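Local atomic coordinates of citrinin polyketide synthase (Monascus purpureus, PDB entry 5MPT), a protein that builds the keto-aldehyde precursor of the mycotoxin citrinin from malonyl-CoA units, the crystallised part being the domain that C-methylates the growing polyketide chain. Residues 58-63 with 77-82; 86-91 with 327-332; 223-228 with 235-240. One frame throughout, in Å; residues are numbered along the deposited sequence.

Contact 1. Residues 58-63 with 77-82; sequences NAFEQL and ERVPYL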
ATOM      1  N   ASN A  58     -10.779  -0.941 -24.042  1.00 24.20           N
ATOM      2  CA  ASN A  58     -11.505   0.255 -24.446  1.00 24.78           C
ATOM      3  C   ASN A  58     -10.567   1.414 -24.756  1.00 25.15           C
ATOM      4  O   ASN A  58     -10.790   2.145 -25.724  1.00 28.33           O
ATOM      5  CB  ASN A  58     -12.497   0.651 -23.357  1.00 23.78           C
ATOM      6  CG  ASN A  58     -13.692  -0.245 -23.308  1.00 25.94           C
ATOM      7  OD1 ASN A  58     -13.972  -0.997 -24.256  1.00 27.09           O
ATOM      8  ND2 ASN A  58     -14.437  -0.169 -22.203  1.00 26.46           N
ATOM      9  N   ALA A  59      -9.538   1.626 -23.927  1.00 24.80           N
ATOM     10  CA  ALA A  59      -8.593   2.710 -24.171  1.00 24.11           C
ATOM     11  C   ALA A  59      -7.821   2.486 -25.470  1.00 25.10           C
ATOM     12  O   ALA A  59      -7.568   3.421 -26.242  1.00 25.35           O
ATOM     13  CB  ALA A  59      -7.650   2.829 -22.964  1.00 22.63           C
ATOM     14  N   PHE A  60      -7.418   1.244 -25.710  1.00 25.08           N
ATOM     15  CA  PHE A  60      -6.677   0.908 -26.911  1.00 24.54           C
ATOM     16  C   PHE A  60      -7.499   1.196 -28.167  1.00 24.05           C
ATOM     17  O   PHE A  60      -7.004   1.795 -29.141  1.00 23.23           O
ATOM     18  CB  PHE A  60      -6.289  -0.564 -26.818  1.00 26.61           C
ATOM     19  CG  PHE A  60      -4.993  -0.795 -26.132  1.00 25.59           C
ATOM     20  CD1 PHE A  60      -4.609  -0.017 -25.040  1.00 23.62           C
ATOM     21  CD2 PHE A  60      -4.133  -1.779 -26.579  1.00 27.32           C
ATOM     22  CE1 PHE A  60      -3.396  -0.211 -24.433  1.00 23.60           C
ATOM     23  CE2 PHE A  60      -2.913  -1.980 -25.945  1.00 25.06           C
ATOM     24  CZ  PHE A  60      -2.548  -1.202 -24.892  1.00 23.57           C
ATOM     25  N   GLU A  61      -8.770   0.809 -28.146  1.00 24.38           N
ATOM     26  CA  GLU A  61      -9.673   1.103 -29.252  1.00 28.64           C
ATOM     27  C   GLU A  61      -9.750   2.617 -29.488  1.00 27.81           C
ATOM     28  O   GLU A  61      -9.641   3.106 -30.633  1.00 25.44           O
ATOM     29  CB  GLU A  61     -11.047   0.487 -28.903  1.00 36.45           C
ATOM     30  CG  GLU A  61     -11.991   0.067 -30.048  1.00 47.14           C
ATOM     31  CD  GLU A  61     -11.358  -0.877 -31.066  1.00 51.95           C
ATOM     32  OE1 GLU A  61     -11.009  -0.392 -32.153  1.00 55.24           O
ATOM     33  OE2 GLU A  61     -11.205  -2.085 -30.785  1.00 50.18           O
ATOM     34  N   GLN A  62      -9.912   3.371 -28.397  1.00 28.17           N
ATOM     35  CA  GLN A  62      -9.944   4.829 -28.464  1.00 26.82           C
ATOM     36  C   GLN A  62      -8.662   5.402 -29.044  1.00 25.83           C
ATOM     37  O   GLN A  62      -8.698   6.425 -29.750  1.00 28.23           O
ATOM     38  CB  GLN A  62     -10.201   5.389 -27.065  1.00 27.56           C
ATOM     39  CG  GLN A  62     -11.609   5.073 -26.582  1.00 28.34           C
ATOM     40  CD  GLN A  62     -11.766   5.307 -25.081  1.00 28.64           C
ATOM     41  OE1 GLN A  62     -10.839   5.746 -24.390  1.00 29.77           O
ATOM     42  NE2 GLN A  62     -12.951   5.036 -24.584  1.00 27.95           N
ATOM     43  N   LEU A  63      -7.528   4.749 -28.798  1.00 26.13           N
ATOM     44  CA  LEU A  63      -6.241   5.216 -29.293  1.00 26.28           C
ATOM     45  C   LEU A  63      -5.880   4.620 -30.649  1.00 27.43           C
ATOM     46  O   LEU A  63      -4.726   4.721 -31.066  1.00 27.45           O
ATOM     47  CB  LEU A  63      -5.150   4.903 -28.257  1.00 25.45           C
ATOM     48  CG  LEU A  63      -5.335   5.715 -26.971  1.00 25.67           C
ATOM     49  CD1 LEU A  63      -4.425   5.222 -25.854  1.00 25.27           C
ATOM     50  CD2 LEU A  63      -5.065   7.213 -27.256  1.00 27.96           C
ATOM     51  N   GLU A  77      -0.087  -2.324 -33.663  1.00 38.65           N
ATOM     52  CA  GLU A  77       0.856  -1.256 -33.387  1.00 41.87           C
ATOM     53  C   GLU A  77       0.745  -0.811 -31.936  1.00 35.65           C
ATOM     54  O   GLU A  77      -0.314  -0.909 -31.309  1.00 33.03           O
ATOM     55  CB  GLU A  77       0.613  -0.075 -34.328  1.00 52.77           C
ATOM     56  CG  GLU A  77       0.794  -0.436 -35.801  1.00 61.99           C
ATOM     57  CD  GLU A  77       2.196  -0.948 -36.097  1.00 66.72           C
ATOM     58  OE1 GLU A  77       3.162  -0.237 -35.751  1.00 73.80           O
ATOM     59  OE2 GLU A  77       2.336  -2.062 -36.650  1.00 62.12           O
ATOM     60  N   ARG A  78       1.866  -0.363 -31.387  1.00 33.60           N
ATOM     61  CA  ARG A  78       1.859   0.170 -30.037  1.00 33.14           C
ATOM     62  C   ARG A  78       0.963   1.398 -29.982  1.00 31.50           C
ATOM     63  O   ARG A  78       0.954   2.216 -30.904  1.00 35.13           O
ATOM     64  CB  ARG A  78       3.287   0.524 -29.604  1.00 39.13           C
ATOM     65  CG  ARG A  78       3.542   0.446 -28.135  1.00 48.15           C
ATOM     66  CD  ARG A  78       5.034   0.376 -27.823  1.00 57.72           C
ATOM     67  NE  ARG A  78       5.266   0.226 -26.384  1.00 64.95           N
ATOM     68  CZ  ARG A  78       5.246  -0.931 -25.724  1.00 67.32           C
ATOM     69  NH1 ARG A  78       5.460  -0.948 -24.413  1.00 66.38           N
ATOM     70  NH2 ARG A  78       5.017  -2.072 -26.366  1.00 68.33           N
ATOM     71  N   VAL A  79       0.227   1.549 -28.887  1.00 27.42           N
ATOM     72  CA  VAL A  79      -0.615   2.729 -28.711  1.00 26.69           C
ATOM     73  C   VAL A  79       0.247   3.933 -28.336  1.00 28.41           C
ATOM     74  O   VAL A  79       1.355   3.754 -27.824  1.00 26.70           O
ATOM     75  CB  VAL A  79      -1.704   2.488 -27.659  1.00 26.84           C
ATOM     76  CG1 VAL A  79      -2.692   1.438 -28.189  1.00 28.66           C
ATOM     77  CG2 VAL A  79      -1.120   2.057 -26.357  1.00 26.63           C
ATOM     78  N   PRO A  80      -0.216   5.158 -28.584  1.00 32.17           N
ATOM     79  CA  PRO A  80       0.527   6.343 -28.137  1.00 30.63           C
ATOM     80  C   PRO A  80       0.409   6.577 -26.642  1.00 26.66           C
ATOM     81  O   PRO A  80      -0.605   6.252 -26.017  1.00 26.11           O
ATOM     82  CB  PRO A  80      -0.138   7.482 -28.915  1.00 32.97           C
ATOM     83  CG  PRO A  80      -1.521   6.972 -29.222  1.00 34.46           C
ATOM     84  CD  PRO A  80      -1.360   5.514 -29.448  1.00 33.62           C
ATOM     85  N   TYR A  81       1.456   7.183 -26.083  1.00 23.60           N
ATOM     86  CA  TYR A  81       1.456   7.522 -24.667  1.00 25.32           C
ATOM     87  C   TYR A  81       2.684   8.362 -24.387  1.00 24.39           C
ATOM     88  O   TYR A  81       3.648   8.370 -25.166  1.00 25.36           O
ATOM     89  CB  TYR A  81       1.428   6.275 -23.763  1.00 27.46           C
ATOM     90  CG  TYR A  81       2.523   5.274 -24.039  1.00 26.36           C
ATOM     91  CD1 TYR A  81       3.782   5.422 -23.488  1.00 25.22           C
ATOM     92  CD2 TYR A  81       2.275   4.154 -24.805  1.00 29.02           C
ATOM     93  CE1 TYR A  81       4.787   4.497 -23.748  1.00 28.57           C
ATOM     94  CE2 TYR A  81       3.263   3.230 -25.071  1.00 32.86           C
ATOM     95  CZ  TYR A  81       4.516   3.407 -24.540  1.00 33.03           C
ATOM     96  OH  TYR A  81       5.471   2.459 -24.820  1.00 34.79           O
ATOM     97  N   LEU A  82       2.615   9.084 -23.275  1.00 25.27           N
ATOM     98  CA  LEU A  82       3.700   9.963 -22.860  1.00 25.84           C
ATOM     99  C   LEU A  82       4.934   9.147 -22.494  1.00 25.11           C
ATOM    100  O   LEU A  82       4.809   8.074 -21.912  1.00 23.03           O
ATOM    101  CB  LEU A  82       3.288  10.793 -21.656  1.00 26.33           C
ATOM    102  CG  LEU A  82       2.289  11.926 -21.851  1.00 29.66           C
ATOM    103  CD1 LEU A  82       1.794  12.402 -20.495  1.00 32.65           C
ATOM    104  CD2 LEU A  82       2.897  13.083 -22.631  1.00 30.04           C
TER
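One face of the Phe60 ring carries the isopropyl group of Val79. Its CG1 methyl stands almost on the ring axis, 3.8 Å from the centroid of the Phe60 ring and 10° off the normal, a CH-pi contact, while Val79 CG2 lies over the rim at 3.7 Å from Phe60 CE1. Val79 puts CG1 anti to its carbonyl carbon (chi1 -67°), which brings both methyls to bear on the ring. Tyr93 of helix 86-98 also meets the Phe60 ring, the two planes inclined at about 55°, and its hydroxyl takes the hydrogen bond of Val79 N. A second flat pair lies within 77-82: the Arg78 guanidinium and the Tyr81 phenol meet edge to edge, Arg78 NE giving a nearly straight bond of 2.7 Å to Tyr81 OH in the plane of both groups. The setting is the helix-turn-helix family region of the methyltransferase, where the last turn of helix 40-62 lies against the extended loop between strand 75-76 and helix 86-98. Leu63, the first residue to leave helical geometry, meets Pro80, with Leu63 CB 4.0 Å from Pro80 CD. Leu63 O is 3.8 Å from Pro80 CD. The two side chains run past each other in opposite directions, and Leu63 CB also stands 4.2 Å from Val79 CG1. No hydrogen bond crosses between the segments. Phe60 and Val79 are buried, and Leu63 also touches Ile153 and Thr154 of helix 149-154.

Contact 2. Residues 86-91 with 327-332; sequences ERFMNL and FGLLEG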
ATOM      1  N   GLU A  86       6.435   4.785 -20.057  1.00 27.36           N
ATOM      2  CA  GLU A  86       7.023   3.606 -20.696  1.00 30.15           C
ATOM      3  C   GLU A  86       6.994   2.378 -19.790  1.00 30.24           C
ATOM      4  O   GLU A  86       6.555   1.309 -20.214  1.00 31.72           O
ATOM      5  CB  GLU A  86       8.459   3.896 -21.148  1.00 34.13           C
ATOM      6  CG  GLU A  86       9.131   2.723 -21.870  1.00 36.95           C
ATOM      7  CD  GLU A  86       8.477   2.400 -23.189  1.00 41.55           C
ATOM      8  OE1 GLU A  86       7.689   3.241 -23.679  1.00 41.34           O
ATOM      9  OE2 GLU A  86       8.748   1.305 -23.733  1.00 45.67           O
ATOM     10  N   ARG A  87       7.514   2.484 -18.558  1.00 30.07           N
ATOM     11  CA  ARG A  87       7.562   1.317 -17.682  1.00 30.16           C
ATOM     12  C   ARG A  87       6.157   0.817 -17.359  1.00 31.52           C
ATOM     13  O   ARG A  87       5.889  -0.394 -17.380  1.00 33.96           O
ATOM     14  CB  ARG A  87       8.341   1.665 -16.409  1.00 29.18           C
ATOM     15  CG  ARG A  87       9.840   1.899 -16.686  1.00 30.58           C
ATOM     16  CD  ARG A  87      10.566   2.475 -15.475  1.00 32.20           C
ATOM     17  NE  ARG A  87      10.141   3.847 -15.244  1.00 31.98           N
ATOM     18  CZ  ARG A  87      10.555   4.605 -14.243  1.00 31.52           C
ATOM     19  NH1 ARG A  87      11.424   4.126 -13.354  1.00 32.23           N
ATOM     20  NH2 ARG A  87      10.104   5.845 -14.129  1.00 30.02           N
ATOM     21  N   PHE A  88       5.255   1.741 -17.025  1.00 26.32           N
ATOM     22  CA  PHE A  88       3.846   1.406 -16.818  1.00 25.95           C
ATOM     23  C   PHE A  88       3.245   0.697 -18.030  1.00 28.20           C
ATOM     24  O   PHE A  88       2.580  -0.342 -17.896  1.00 28.92           O
ATOM     25  CB  PHE A  88       3.095   2.697 -16.502  1.00 26.32           C
ATOM     26  CG  PHE A  88       1.631   2.528 -16.237  1.00 27.17           C
ATOM     27  CD1 PHE A  88       1.156   1.553 -15.390  1.00 23.80           C
ATOM     28  CD2 PHE A  88       0.724   3.395 -16.828  1.00 30.36           C
ATOM     29  CE1 PHE A  88      -0.191   1.445 -15.142  1.00 24.32           C
ATOM     30  CE2 PHE A  88      -0.604   3.292 -16.578  1.00 31.27           C
ATOM     31  CZ  PHE A  88      -1.067   2.313 -15.712  1.00 27.90           C
ATOM     32  N   MET A  89       3.451   1.243 -19.232  1.00 28.42           N
ATOM     33  CA  MET A  89       2.776   0.638 -20.362  1.00 25.23           C
ATOM     34  C   MET A  89       3.338  -0.732 -20.682  1.00 27.87           C
ATOM     35  O   MET A  89       2.612  -1.580 -21.205  1.00 29.90           O
ATOM     36  CB  MET A  89       2.834   1.560 -21.581  1.00 22.69           C
ATOM     37  CG  MET A  89       1.959   2.797 -21.372  1.00 24.17           C
ATOM     38  SD  MET A  89       0.222   2.416 -21.133  1.00 25.89           S
ATOM     39  CE  MET A  89      -0.167   1.591 -22.684  1.00 24.24           C
ATOM     40  N   ASN A  90       4.605  -0.987 -20.368  1.00 28.89           N
ATOM     41  CA  ASN A  90       5.104  -2.354 -20.488  1.00 33.79           C
ATOM     42  C   ASN A  90       4.389  -3.289 -19.512  1.00 34.36           C
ATOM     43  O   ASN A  90       4.120  -4.454 -19.836  1.00 37.08           O
ATOM     44  CB  ASN A  90       6.613  -2.379 -20.265  1.00 39.91           C
ATOM     45  CG  ASN A  90       7.376  -1.647 -21.356  1.00 50.16           C
ATOM     46  OD1 ASN A  90       6.958  -1.615 -22.521  1.00 51.07           O
ATOM     47  ND2 ASN A  90       8.497  -1.045 -20.982  1.00 57.55           N
ATOM     48  N   LEU A  91       4.051  -2.794 -18.318  1.00 31.70           N
ATOM     49  CA  LEU A  91       3.246  -3.578 -17.378  1.00 30.69           C
ATOM     50  C   LEU A  91       1.826  -3.769 -17.910  1.00 28.00           C
ATOM     51  O   LEU A  91       1.257  -4.861 -17.804  1.00 28.12           O
ATOM     52  CB  LEU A  91       3.225  -2.886 -16.022  1.00 32.20           C
ATOM     53  CG  LEU A  91       2.649  -3.547 -14.773  1.00 33.93           C
ATOM     54  CD1 LEU A  91       3.358  -2.933 -13.561  1.00 35.96           C
ATOM     55  CD2 LEU A  91       1.151  -3.328 -14.681  1.00 31.93           C
ATOM     56  N   PHE A 327      -2.356   2.968  -9.600  1.00 27.25           N
ATOM     57  CA  PHE A 327      -1.232   3.720  -9.079  1.00 24.77           C
ATOM     58  C   PHE A 327      -0.108   3.831 -10.079  1.00 25.01           C
ATOM     59  O   PHE A 327       0.677   4.788 -10.007  1.00 24.57           O
ATOM     60  CB  PHE A 327      -0.752   3.083  -7.778  1.00 23.08           C
ATOM     61  CG  PHE A 327      -1.693   3.304  -6.633  1.00 26.71           C
ATOM     62  CD1 PHE A 327      -2.730   2.432  -6.383  1.00 26.35           C
ATOM     63  CD2 PHE A 327      -1.509   4.381  -5.776  1.00 31.05           C
ATOM     64  CE1 PHE A 327      -3.612   2.645  -5.329  1.00 28.87           C
ATOM     65  CE2 PHE A 327      -2.370   4.584  -4.698  1.00 32.86           C
ATOM     66  CZ  PHE A 327      -3.414   3.727  -4.479  1.00 31.25           C
ATOM     67  N   GLY A 328      -0.049   2.927 -11.055  1.00 26.14           N
ATOM     68  CA  GLY A 328       0.983   3.031 -12.049  1.00 26.14           C
ATOM     69  C   GLY A 328       0.877   4.279 -12.893  1.00 27.52           C
ATOM     70  O   GLY A 328       1.854   4.640 -13.555  1.00 29.30           O
ATOM     71  N   LEU A 329      -0.262   4.972 -12.843  1.00 25.66           N
ATOM     72  CA  LEU A 329      -0.442   6.245 -13.525  1.00 25.33           C
ATOM     73  C   LEU A 329       0.239   7.402 -12.807  1.00 26.47           C
ATOM     74  O   LEU A 329       0.279   8.508 -13.375  1.00 30.18           O
ATOM     75  CB  LEU A 329      -1.920   6.602 -13.637  1.00 25.18           C
ATOM     76  CG  LEU A 329      -2.822   5.778 -14.545  1.00 29.54           C
ATOM     77  CD1 LEU A 329      -4.247   6.186 -14.311  1.00 28.20           C
ATOM     78  CD2 LEU A 329      -2.422   6.020 -15.990  1.00 34.44           C
ATOM     79  N   LEU A 330       0.752   7.182 -11.597  1.00 27.36           N
ATOM     80  CA  LEU A 330       1.193   8.257 -10.722  1.00 29.50           C
ATOM     81  C   LEU A 330       2.710   8.255 -10.621  1.00 31.02           C
ATOM     82  O   LEU A 330       3.325   7.203 -10.398  1.00 31.07           O
ATOM     83  CB  LEU A 330       0.575   8.100  -9.335  1.00 31.77           C
ATOM     84  CG  LEU A 330      -0.947   7.961  -9.377  1.00 35.37           C
ATOM     85  CD1 LEU A 330      -1.501   7.642  -8.000  1.00 34.53           C
ATOM     86  CD2 LEU A 330      -1.602   9.225  -9.935  1.00 38.13           C
ATOM     87  N   GLU A 331       3.297   9.453 -10.738  1.00 33.62           N
ATOM     88  CA  GLU A 331       4.747   9.594 -10.649  1.00 32.39           C
ATOM     89  C   GLU A 331       5.303   8.968  -9.378  1.00 32.09           C
ATOM     90  O   GLU A 331       6.429   8.453  -9.385  1.00 29.55           O
ATOM     91  CB  GLU A 331       5.130  11.077 -10.717  1.00 35.70           C
ATOM     92  CG  GLU A 331       4.827  11.796 -12.015  1.00 45.38           C
ATOM     93  CD  GLU A 331       5.661  13.051 -12.178  1.00 57.53           C
ATOM     94  OE1 GLU A 331       6.708  13.150 -11.505  1.00 66.82           O
ATOM     95  OE2 GLU A 331       5.281  13.940 -12.967  1.00 57.38           O
ATOM     96  N   GLY A 332       4.533   8.985  -8.290  1.00 32.22           N
ATOM     97  CA  GLY A 332       4.964   8.456  -6.998  1.00 31.85           C
ATOM     98  C   GLY A 332       5.175   6.961  -6.960  1.00 29.05           C
ATOM     99  O   GLY A 332       5.744   6.465  -5.987  1.00 29.21           O
TER
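Phe88 lays one face of its ring against the backbone of Gly328 and turns the far corner of the ring to the isobutyl group of Leu329. The carbonyl oxygen of Gly328 sits 3.4 Å above the ring plane, displaced toward the rim at the CB end, and is 3.4 Å from Phe88 CG. Gly328 CA lies over the same face, toward the CD1-CE1 side, 3.7 Å from Phe88 CD1, so the peptide is spread across the ring face. Phe88 has CG anti to its backbone N (chi1 -179°), which carries the ring toward segment 327-332. Leu329 starts by pointing away from the helix, but its CD2 methyl folds back to the rim of the ring, somewhat above its plane, 3.3 Å from Phe88 CE2, a very close approach; the two side chains meet at a slant. The segment 327-332 makes a type I beta turn from Phe327 to Leu330 at the end of helix 321-327, closed by Leu330 N to Phe327 O at 2.9 Å. That turn falls in the predicted methyltransferase region, whereas helix 86-98 lies in the helix-turn-helix family region, so the contact is a buried joint between the two. Gly328 lies about 10 Å from the side chain of the active-site residue His289 and about 13 Å from the bound S-adenosylhomocysteine. Gly328 O, lying on the aromatic face, is hydrogen-bonded by Trp334 NE1, which satisfies the carbonyl; Trp334 also packs on Phe88. Leu329 continues onto Phe149, Cys152 and Ile153 of helix 149-154.

Contact 3. Residues 223-228 with 235-240; sequences KMLPLL and VEYTMT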
ATOM      1  N   LYS A 223      -7.492   3.855  13.301  1.00 22.96           N
ATOM      2  CA  LYS A 223      -7.583   2.740  14.229  1.00 22.73           C
ATOM      3  C   LYS A 223      -6.642   2.861  15.421  1.00 22.85           C
ATOM      4  O   LYS A 223      -6.989   2.405  16.521  1.00 24.32           O
ATOM      5  CB  LYS A 223      -7.289   1.435  13.494  1.00 24.05           C
ATOM      6  CG  LYS A 223      -8.247   1.157  12.328  1.00 27.97           C
ATOM      7  CD  LYS A 223      -9.718   1.215  12.721  1.00 30.28           C
ATOM      8  CE  LYS A 223     -10.079   0.071  13.622  1.00 31.78           C
ATOM      9  NZ  LYS A 223      -9.956  -1.220  12.880  1.00 32.53           N
ATOM     10  N   MET A 224      -5.457   3.446  15.236  1.00 25.25           N
ATOM     11  CA  MET A 224      -4.478   3.468  16.316  1.00 24.52           C
ATOM     12  C   MET A 224      -4.920   4.386  17.447  1.00 24.87           C
ATOM     13  O   MET A 224      -4.691   4.086  18.628  1.00 27.25           O
ATOM     14  CB  MET A 224      -3.127   3.900  15.767  1.00 24.23           C
ATOM     15  CG  MET A 224      -2.525   2.925  14.775  1.00 26.14           C
ATOM     16  SD  MET A 224      -2.245   1.316  15.516  1.00 30.41           S
ATOM     17  CE  MET A 224      -2.597   0.160  14.209  1.00 31.36           C
ATOM     18  N   LEU A 225      -5.551   5.509  17.111  1.00 25.15           N
ATOM     19  CA  LEU A 225      -5.846   6.516  18.129  1.00 29.63           C
ATOM     20  C   LEU A 225      -6.898   6.024  19.105  1.00 32.18           C
ATOM     21  O   LEU A 225      -6.657   6.099  20.322  1.00 32.18           O
ATOM     22  CB  LEU A 225      -6.264   7.829  17.459  1.00 32.03           C
ATOM     23  CG  LEU A 225      -5.158   8.745  16.919  1.00 35.22           C
ATOM     24  CD1 LEU A 225      -3.999   7.952  16.328  1.00 37.77           C
ATOM     25  CD2 LEU A 225      -5.718   9.709  15.896  1.00 35.68           C
ATOM     26  N   PRO A 226      -8.069   5.537  18.665  1.00 32.77           N
ATOM     27  CA  PRO A 226      -9.015   4.926  19.613  1.00 31.07           C
ATOM     28  C   PRO A 226      -8.408   3.781  20.381  1.00 28.87           C
ATOM     29  O   PRO A 226      -8.721   3.590  21.567  1.00 29.56           O
ATOM     30  CB  PRO A 226     -10.159   4.450  18.709  1.00 33.59           C
ATOM     31  CG  PRO A 226     -10.053   5.261  17.498  1.00 35.21           C
ATOM     32  CD  PRO A 226      -8.609   5.554  17.295  1.00 34.31           C
ATOM     33  N   LEU A 227      -7.554   2.990  19.726  1.00 27.96           N
ATOM     34  CA  LEU A 227      -6.862   1.917  20.435  1.00 28.53           C
ATOM     35  C   LEU A 227      -6.040   2.462  21.601  1.00 28.63           C
ATOM     36  O   LEU A 227      -6.124   1.951  22.719  1.00 28.50           O
ATOM     37  CB  LEU A 227      -5.974   1.131  19.471  1.00 29.61           C
ATOM     38  CG  LEU A 227      -5.135   0.047  20.166  1.00 31.36           C
ATOM     39  CD1 LEU A 227      -6.037  -1.044  20.738  1.00 33.18           C
ATOM     40  CD2 LEU A 227      -4.092  -0.559  19.253  1.00 31.41           C
ATOM     41  N   LEU A 228      -5.212   3.477  21.352  1.00 28.65           N
ATOM     42  CA  LEU A 228      -4.377   4.014  22.427  1.00 28.33           C
ATOM     43  C   LEU A 228      -5.223   4.719  23.485  1.00 30.71           C
ATOM     44  O   LEU A 228      -4.887   4.703  24.673  1.00 29.51           O
ATOM     45  CB  LEU A 228      -3.342   4.966  21.839  1.00 26.71           C
ATOM     46  CG  LEU A 228      -2.350   4.291  20.887  1.00 25.83           C
ATOM     47  CD1 LEU A 228      -1.646   5.294  20.008  1.00 24.96           C
ATOM     48  CD2 LEU A 228      -1.345   3.514  21.705  1.00 26.22           C
ATOM     49  N   VAL A 235       1.241   8.011  26.204  1.00 31.01           N
ATOM     50  CA  VAL A 235       1.665   7.900  24.812  1.00 32.17           C
ATOM     51  C   VAL A 235       1.795   9.293  24.224  1.00 30.39           C
ATOM     52  O   VAL A 235       1.065  10.217  24.590  1.00 33.18           O
ATOM     53  CB  VAL A 235       0.672   7.049  23.983  1.00 34.30           C
ATOM     54  CG1 VAL A 235      -0.723   7.631  24.078  1.00 36.51           C
ATOM     55  CG2 VAL A 235       1.101   6.977  22.512  1.00 33.21           C
ATOM     56  N   GLU A 236       2.743   9.433  23.304  1.00 27.77           N
ATOM     57  CA  GLU A 236       2.826  10.562  22.390  1.00 32.48           C
ATOM     58  C   GLU A 236       2.862   9.978  20.987  1.00 31.46           C
ATOM     59  O   GLU A 236       3.794   9.238  20.647  1.00 30.24           O
ATOM     60  CB  GLU A 236       4.067  11.420  22.687  1.00 40.18           C
ATOM     61  CG  GLU A 236       4.034  12.103  24.061  1.00 47.33           C
ATOM     62  CD  GLU A 236       5.402  12.635  24.513  1.00 47.44           C
ATOM     63  OE1 GLU A 236       6.353  12.617  23.700  1.00 46.29           O
ATOM     64  OE2 GLU A 236       5.522  13.066  25.684  1.00 46.09           O
ATOM     65  N   TYR A 237       1.813  10.258  20.199  1.00 31.93           N
ATOM     66  CA  TYR A 237       1.670   9.766  18.826  1.00 28.26           C
ATOM     67  C   TYR A 237       1.903  10.904  17.851  1.00 27.11           C
ATOM     68  O   TYR A 237       1.125  11.861  17.814  1.00 29.46           O
ATOM     69  CB  TYR A 237       0.286   9.185  18.625  1.00 27.63           C
ATOM     70  CG  TYR A 237       0.119   8.356  17.379  1.00 27.34           C
ATOM     71  CD1 TYR A 237      -0.001   8.947  16.128  1.00 27.51           C
ATOM     72  CD2 TYR A 237       0.041   6.977  17.465  1.00 26.32           C
ATOM     73  CE1 TYR A 237      -0.190   8.171  14.993  1.00 25.06           C
ATOM     74  CE2 TYR A 237      -0.150   6.200  16.351  1.00 25.64           C
ATOM     75  CZ  TYR A 237      -0.261   6.803  15.111  1.00 24.30           C
ATOM     76  OH  TYR A 237      -0.452   6.007  14.004  1.00 24.08           O
ATOM     77  N   THR A 238       2.979  10.809  17.075  1.00 23.83           N
ATOM     78  CA  THR A 238       3.332  11.825  16.106  1.00 25.34           C
ATOM     79  C   THR A 238       2.901  11.299  14.744  1.00 24.75           C
ATOM     80  O   THR A 238       3.467  10.328  14.222  1.00 24.32           O
ATOM     81  CB  THR A 238       4.828  12.149  16.166  1.00 27.00           C
ATOM     82  OG1 THR A 238       5.183  12.545  17.499  1.00 29.12           O
ATOM     83  CG2 THR A 238       5.183  13.280  15.212  1.00 28.34           C
ATOM     84  N   MET A 239       1.875  11.921  14.190  1.00 26.50           N
ATOM     85  CA  MET A 239       1.381  11.574  12.876  1.00 25.82           C
ATOM     86  C   MET A 239       2.080  12.465  11.857  1.00 25.78           C
ATOM     87  O   MET A 239       2.044  13.697  11.976  1.00 27.15           O
ATOM     88  CB  MET A 239      -0.127  11.764  12.819  1.00 26.63           C
ATOM     89  CG  MET A 239      -0.725  11.338  11.518  1.00 28.03           C
ATOM     90  SD  MET A 239      -2.383  11.957  11.348  1.00 31.15           S
ATOM     91  CE  MET A 239      -2.777  11.249   9.752  1.00 31.20           C
ATOM     92  N   THR A 240       2.720  11.851  10.866  1.00 24.55           N
ATOM     93  CA  THR A 240       3.496  12.606   9.890  1.00 25.15           C
ATOM     94  C   THR A 240       3.239  12.118   8.468  1.00 23.86           C
ATOM     95  O   THR A 240       2.718  11.022   8.238  1.00 24.14           O
ATOM     96  CB  THR A 240       4.995  12.515  10.195  1.00 25.66           C
ATOM     97  OG1 THR A 240       5.532  11.289   9.696  1.00 24.50           O
ATOM     98  CG2 THR A 240       5.274  12.614  11.695  1.00 27.66           C
TER
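Tyr237 points from strand 235-241 toward the sheet-facing side of helix 221-231, meeting Met224, Leu225 and Leu228. From CB the chain leaves with CG anti to the backbone N (chi1 -166°), and the ring extends toward the helix. At CD2 it meets Leu228 CD1, 3.5 Å away and obliquely placed; that methyl also reaches Val235 CG2 at 4.1 Å. Over the ring centre, on one face, stands Leu225 CD1, 3.9 Å from the centroid of the Tyr237 ring and 6° off the normal, a CH-pi contact. Further out, Tyr237 CE2 is 3.8 Å from Met224 CB, and at the tip Tyr237 OH lies 3.8 Å from Met224 CG. The helix and strand run almost antiparallel (171°), their segment axes 10.7 Å apart, being the helix and second strand of the beta-alpha-beta unit 208-213, 221-231, 235-241 of the Rossmann-like methyltransferase fold with strand order 3-2-1-4-5-7-6. The contact consists of apolar and CH-pi packing, with no hydrogen bond across it, and the phenol oxygen of the buried Tyr237 is hydrogen-bonded to Glu212 OE1 of strand 208-213.

From the N terminus, contact 1 closes a short loop of 13 residues, joining the end of helix 40-62 to the loop that leads into helix 86-98. Contact 2 opens just downstream on that helix and closes only after 235 residues; within this long excursion contact 3 opens and closes, so contacts 2 and 3 nest and none cross. Contacts 1 and 2 adjoin: Tyr81 OH lies 2.6 Å from Glu86 OE1, and Val79 CG2 lies 3.8 Å from Met89 CE. Contact 2 links the helix-turn-helix region to the methyltransferase region. Contact 3 packs a helix on the methyltransferase sheet, its centre about 46 Å from that of contact 1.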